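Local coordinates for protein acyl-CoA dehydrogenase FadE3 (Mycobacterium smegmatis, PDB 4IV6) that is a flavin-containing member of the acyl-CoA dehydrogenase family that assembles from four copies of its chain and holds dihydroflavine-adenine dinucleotide, at residues 246-260 with 319-333. Numbering follows the deposited sequence.
Sequences RLQVAARATGVARAA and AGMAKLFASETAMQI
A250, A253, A326 and A330 show how alanines let two helices come close: the axes of 246-260 and 319-333 approach to 7.8 Å and run nearly parallel, crossing at 22°. The methyls interleave and press on the opposing backbone. A250 CB lies 3.5 Å from A322 O, and A253 CB repeats this one turn later against A326 O. In return, A326 CB meets A250 O, and A330 CB sits 3.3 Å from A253 O.

Toward A260 and I333 the partner becomes larger: I333 reaches A257 CB with CD1 and A260 CB with CG2. Toward R246, L247 CG lies 3.9 Å from A319 CB. Next to A319, the extended chain of R246 brings CD within 3.8 Å of G320 CA. T254 packs CG2 on A326 CB at 3.9 Å, while its OG1 bonds to E76.

Along one flank V249 and K323 run side by side, V249 CG1 lying 3.8 Å from K323 CG. A bend at chi2 (-85°) keeps K323 CE beside V249 CG1, while the amino end leads away to N369 OD1 and the carbonyls of M362 and G367.

Such alanine-lined packing joins helices 234-270 and 316-340 within the C-terminal helical bundle of the acyl-CoA dehydrogenase fold.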
loop_
_atom_site.group_PDB
_atom_site.type_symbol
_atom_site.label_atom_id
_atom_site.label_comp_id
_atom_site.label_asym_id
_atom_site.label_seq_id
_atom_site.Cartn_x
_atom_site.Cartn_y
_atom_site.Cartn_z
ATOM N N ARG B 246 10.394 22.178 -7.077
ATOM C CA ARG B 246 9.995 20.994 -6.351
ATOM C C ARG B 246 9.495 21.340 -4.927
ATOM O O ARG B 246 8.529 20.764 -4.460
ATOM C CB ARG B 246 11.159 20.005 -6.300
ATOM C CG ARG B 246 11.396 19.330 -7.642
ATOM C CD ARG B 246 12.737 18.631 -7.686
ATOM N NE ARG B 246 12.852 17.838 -8.917
ATOM C CZ ARG B 246 13.996 17.481 -9.499
ATOM N NH1 ARG B 246 15.152 17.839 -9.008
ATOM N NH2 ARG B 246 13.972 16.780 -10.599
ATOM N N LEU B 247 10.159 22.277 -4.252
ATOM C CA LEU B 247 9.707 22.705 -2.911
ATOM C C LEU B 247 8.326 23.349 -2.962
ATOM O O LEU B 247 7.478 23.066 -2.107
ATOM C CB LEU B 247 10.715 23.618 -2.228
ATOM C CG LEU B 247 11.999 22.948 -1.753
ATOM C CD1 LEU B 247 13.025 23.990 -1.318
ATOM C CD2 LEU B 247 11.738 21.938 -0.644
ATOM N N GLN B 248 8.080 24.196 -3.959
ATOM C CA GLN B 248 6.771 24.817 -4.087
ATOM C C GLN B 248 5.683 23.808 -4.433
ATOM O O GLN B 248 4.582 23.888 -3.911
ATOM C CB GLN B 248 6.763 26.024 -5.029
ATOM C CG GLN B 248 7.058 25.715 -6.484
ATOM C CD GLN B 248 5.797 25.564 -7.354
ATOM O OE1 GLN B 248 4.666 25.492 -6.827
ATOM N NE2 GLN B 248 5.995 25.517 -8.709
ATOM N N VAL B 249 5.996 22.830 -5.271
ATOM C CA VAL B 249 5.017 21.796 -5.567
ATOM C C VAL B 249 4.740 20.937 -4.338
ATOM O O VAL B 249 3.573 20.600 -4.095
ATOM C CB VAL B 249 5.447 20.926 -6.752
ATOM C CG1 VAL B 249 4.509 19.733 -6.945
ATOM C CG2 VAL B 249 5.493 21.760 -8.027
ATOM N N ALA B 250 5.782 20.585 -3.575
ATOM C CA ALA B 250 5.586 19.858 -2.319
ATOM C C ALA B 250 4.647 20.622 -1.378
ATOM O O ALA B 250 3.774 20.036 -0.750
ATOM C CB ALA B 250 6.909 19.578 -1.642
ATOM N N ALA B 251 4.844 21.929 -1.271
ATOM C CA ALA B 251 3.976 22.800 -0.467
ATOM C C ALA B 251 2.541 22.839 -0.976
ATOM O O ALA B 251 1.609 22.889 -0.178
ATOM C CB ALA B 251 4.541 24.217 -0.424
ATOM N N ARG B 252 2.345 22.849 -2.299
ATOM C CA ARG B 252 1.005 22.724 -2.814
ATOM C C ARG B 252 0.311 21.484 -2.327
ATOM O O ARG B 252 -0.884 21.503 -2.024
ATOM C CB ARG B 252 0.977 22.643 -4.329
ATOM C CG ARG B 252 0.816 23.927 -5.004
ATOM C CD ARG B 252 0.553 23.713 -6.485
ATOM N NE ARG B 252 1.655 24.259 -7.211
ATOM C CZ ARG B 252 1.858 24.080 -8.499
ATOM N NH1 ARG B 252 2.896 24.656 -9.033
ATOM N NH2 ARG B 252 1.040 23.345 -9.240
ATOM N N ALA B 253 1.067 20.394 -2.318
ATOM C CA ALA B 253 0.551 19.099 -1.957
ATOM C C ALA B 253 0.272 19.036 -0.446
ATOM O O ALA B 253 -0.764 18.532 -0.032
ATOM C CB ALA B 253 1.512 18.003 -2.428
ATOM N N THR B 254 1.151 19.581 0.396
ATOM C CA THR B 254 0.818 19.593 1.804
ATOM C C THR B 254 -0.363 20.509 2.109
ATOM O O THR B 254 -1.096 20.253 3.037
ATOM C CB THR B 254 1.989 19.937 2.729
ATOM O OG1 THR B 254 2.531 21.219 2.396
ATOM C CG2 THR B 254 3.028 18.846 2.667
ATOM N N GLY B 255 -0.571 21.536 1.291
ATOM C CA GLY B 255 -1.681 22.463 1.475
ATOM C C GLY B 255 -2.989 21.798 1.136
ATOM O O GLY B 255 -3.948 21.876 1.917
ATOM N N VAL B 256 -3.019 21.101 -0.007
ATOM C CA VAL B 256 -4.202 20.344 -0.399
ATOM C C VAL B 256 -4.509 19.237 0.638
ATOM O O VAL B 256 -5.647 19.064 1.059
ATOM C CB VAL B 256 -4.080 19.767 -1.823
ATOM C CG1 VAL B 256 -5.231 18.819 -2.121
ATOM C CG2 VAL B 256 -4.096 20.892 -2.846
ATOM N N ALA B 257 -3.473 18.534 1.076
ATOM C CA ALA B 257 -3.605 17.562 2.162
ATOM C C ALA B 257 -4.166 18.163 3.451
ATOM O O ALA B 257 -5.030 17.532 4.088
ATOM C CB ALA B 257 -2.274 16.893 2.434
ATOM N N ARG B 258 -3.711 19.362 3.834
ATOM C CA ARG B 258 -4.193 20.006 5.063
ATOM C C ARG B 258 -5.684 20.243 4.925
ATOM O O ARG B 258 -6.437 19.990 5.852
ATOM C CB ARG B 258 -3.495 21.336 5.369
ATOM C CG ARG B 258 -2.141 21.202 6.070
ATOM C CD ARG B 258 -1.468 22.561 6.241
ATOM N NE ARG B 258 -2.296 23.399 7.088
ATOM C CZ ARG B 258 -2.173 24.711 7.223
ATOM N NH1 ARG B 258 -1.232 25.365 6.597
ATOM N NH2 ARG B 258 -3.025 25.376 7.986
ATOM N N ALA B 259 -6.106 20.675 3.739
ATOM C CA ALA B 259 -7.527 20.986 3.502
ATOM C C ALA B 259 -8.387 19.715 3.570
ATOM O O ALA B 259 -9.423 19.699 4.210
ATOM C CB ALA B 259 -7.720 21.693 2.169
ATOM N N ALA B 260 -7.964 18.655 2.891
ATOM C CA ALA B 260 -8.713 17.417 2.908
ATOM C C ALA B 260 -8.779 16.821 4.328
ATOM O O ALA B 260 -9.843 16.417 4.795
ATOM C CB ALA B 260 -8.081 16.428 1.944
ATOM N N ALA B 319 14.736 18.273 -1.870
ATOM C CA ALA B 319 13.608 18.898 -2.559
ATOM C C ALA B 319 12.784 17.914 -3.389
ATOM O O ALA B 319 11.559 17.951 -3.360
ATOM C CB ALA B 319 14.059 20.065 -3.404
ATOM N N GLY B 320 13.448 17.047 -4.142
ATOM C CA GLY B 320 12.766 15.999 -4.902
ATOM C C GLY B 320 12.049 15.003 -3.988
ATOM O O GLY B 320 10.918 14.581 -4.273
ATOM N N MET B 321 12.684 14.649 -2.871
ATOM C CA MET B 321 12.046 13.770 -1.889
ATOM C C MET B 321 10.785 14.421 -1.309
ATOM O O MET B 321 9.744 13.758 -1.146
ATOM C CB MET B 321 13.007 13.390 -0.778
ATOM C CG MET B 321 14.096 12.442 -1.250
ATOM S SD MET B 321 15.204 11.987 0.078
ATOM C CE MET B 321 15.968 10.496 -0.594
ATOM N N ALA B 322 10.868 15.726 -1.047
ATOM C CA ALA B 322 9.741 16.439 -0.499
ATOM C C ALA B 322 8.588 16.415 -1.493
ATOM O O ALA B 322 7.425 16.178 -1.127
ATOM C CB ALA B 322 10.132 17.874 -0.153
ATOM N N LYS B 323 8.911 16.650 -2.763
ATOM C CA LYS B 323 7.877 16.672 -3.804
ATOM C C LYS B 323 7.230 15.303 -3.963
ATOM O O LYS B 323 6.018 15.181 -4.050
ATOM C CB LYS B 323 8.496 17.170 -5.114
ATOM C CG LYS B 323 7.514 17.435 -6.256
ATOM C CD LYS B 323 7.187 16.172 -7.049
ATOM C CE LYS B 323 6.517 16.555 -8.369
ATOM N NZ LYS B 323 6.170 15.380 -9.181
ATOM N N LEU B 324 8.059 14.266 -4.044
ATOM C CA LEU B 324 7.582 12.896 -4.201
ATOM C C LEU B 324 6.721 12.480 -3.010
ATOM O O LEU B 324 5.586 12.031 -3.182
ATOM C CB LEU B 324 8.766 11.931 -4.330
ATOM C CG LEU B 324 8.431 10.427 -4.438
ATOM C CD1 LEU B 324 7.655 10.150 -5.714
ATOM C CD2 LEU B 324 9.719 9.651 -4.410
ATOM N N PHE B 325 7.241 12.653 -1.799
ATOM C CA PHE B 325 6.508 12.218 -0.633
ATOM C C PHE B 325 5.205 13.005 -0.438
ATOM O O PHE B 325 4.153 12.424 -0.144
ATOM C CB PHE B 325 7.363 12.318 0.628
ATOM C CG PHE B 325 6.738 11.636 1.812
ATOM C CD1 PHE B 325 6.816 10.257 1.945
ATOM C CD2 PHE B 325 6.036 12.359 2.763
ATOM C CE1 PHE B 325 6.222 9.615 3.033
ATOM C CE2 PHE B 325 5.426 11.719 3.843
ATOM C CZ PHE B 325 5.523 10.356 3.970
ATOM N N ALA B 326 5.282 14.329 -0.553
ATOM C CA ALA B 326 4.112 15.139 -0.271
ATOM C C ALA B 326 2.996 14.900 -1.298
ATOM O O ALA B 326 1.820 14.860 -0.942
ATOM C CB ALA B 326 4.468 16.636 -0.228
ATOM N N SER B 327 3.351 14.817 -2.569
ATOM C CA SER B 327 2.362 14.612 -3.631
ATOM C C SER B 327 1.651 13.249 -3.519
ATOM O O SER B 327 0.411 13.178 -3.689
ATOM C CB SER B 327 2.998 14.784 -5.012
ATOM O OG SER B 327 3.962 13.800 -5.303
ATOM N N GLU B 328 2.401 12.190 -3.208
ATOM C CA GLU B 328 1.794 10.860 -3.020
ATOM C C GLU B 328 0.907 10.888 -1.769
ATOM O O GLU B 328 -0.225 10.373 -1.779
ATOM C CB GLU B 328 2.860 9.771 -2.883
ATOM C CG GLU B 328 3.644 9.514 -4.144
ATOM C CD GLU B 328 2.804 8.966 -5.286
ATOM O OE1 GLU B 328 1.826 8.250 -5.039
ATOM O OE2 GLU B 328 3.119 9.226 -6.455
ATOM N N THR B 329 1.416 11.523 -0.696
ATOM C CA THR B 329 0.660 11.665 0.539
ATOM C C THR B 329 -0.642 12.439 0.313
ATOM O O THR B 329 -1.690 12.019 0.800
ATOM C CB THR B 329 1.490 12.357 1.641
ATOM O OG1 THR B 329 2.537 11.467 2.043
ATOM C CG2 THR B 329 0.663 12.640 2.879
ATOM N N ALA B 330 -0.592 13.554 -0.418
ATOM C CA ALA B 330 -1.822 14.336 -0.655
ATOM C C ALA B 330 -2.887 13.536 -1.393
ATOM O O ALA B 330 -4.067 13.640 -1.082
ATOM C CB ALA B 330 -1.526 15.657 -1.371
ATOM N N MET B 331 -2.479 12.737 -2.379
ATOM C CA MET B 331 -3.413 11.864 -3.113
ATOM C C MET B 331 -4.052 10.833 -2.188
ATOM O O MET B 331 -5.274 10.618 -2.232
ATOM C CB MET B 331 -2.682 11.167 -4.262
ATOM C CG MET B 331 -3.544 10.295 -5.141
ATOM S SD MET B 331 -4.694 11.238 -6.176
ATOM C CE MET B 331 -6.236 11.289 -5.285
ATOM N N GLN B 332 -3.248 10.222 -1.320
ATOM C CA GLN B 332 -3.775 9.240 -0.348
ATOM C C GLN B 332 -4.775 9.887 0.619
ATOM O O GLN B 332 -5.878 9.356 0.858
ATOM C CB GLN B 332 -2.632 8.625 0.441
ATOM C CG GLN B 332 -1.729 7.754 -0.438
ATOM C CD GLN B 332 -0.377 7.416 0.187
ATOM O OE1 GLN B 332 -0.110 7.648 1.375
ATOM N NE2 GLN B 332 0.509 6.900 -0.643
ATOM N N ILE B 333 -4.395 11.049 1.149
ATOM C CA ILE B 333 -5.241 11.758 2.078
ATOM C C ILE B 333 -6.522 12.236 1.392
ATOM O O ILE B 333 -7.622 12.169 2.003
ATOM C CB ILE B 333 -4.478 12.905 2.777
ATOM C CG1 ILE B 333 -3.422 12.301 3.716
ATOM C CG2 ILE B 333 -5.417 13.823 3.541
ATOM C CD1 ILE B 333 -2.505 13.343 4.342
#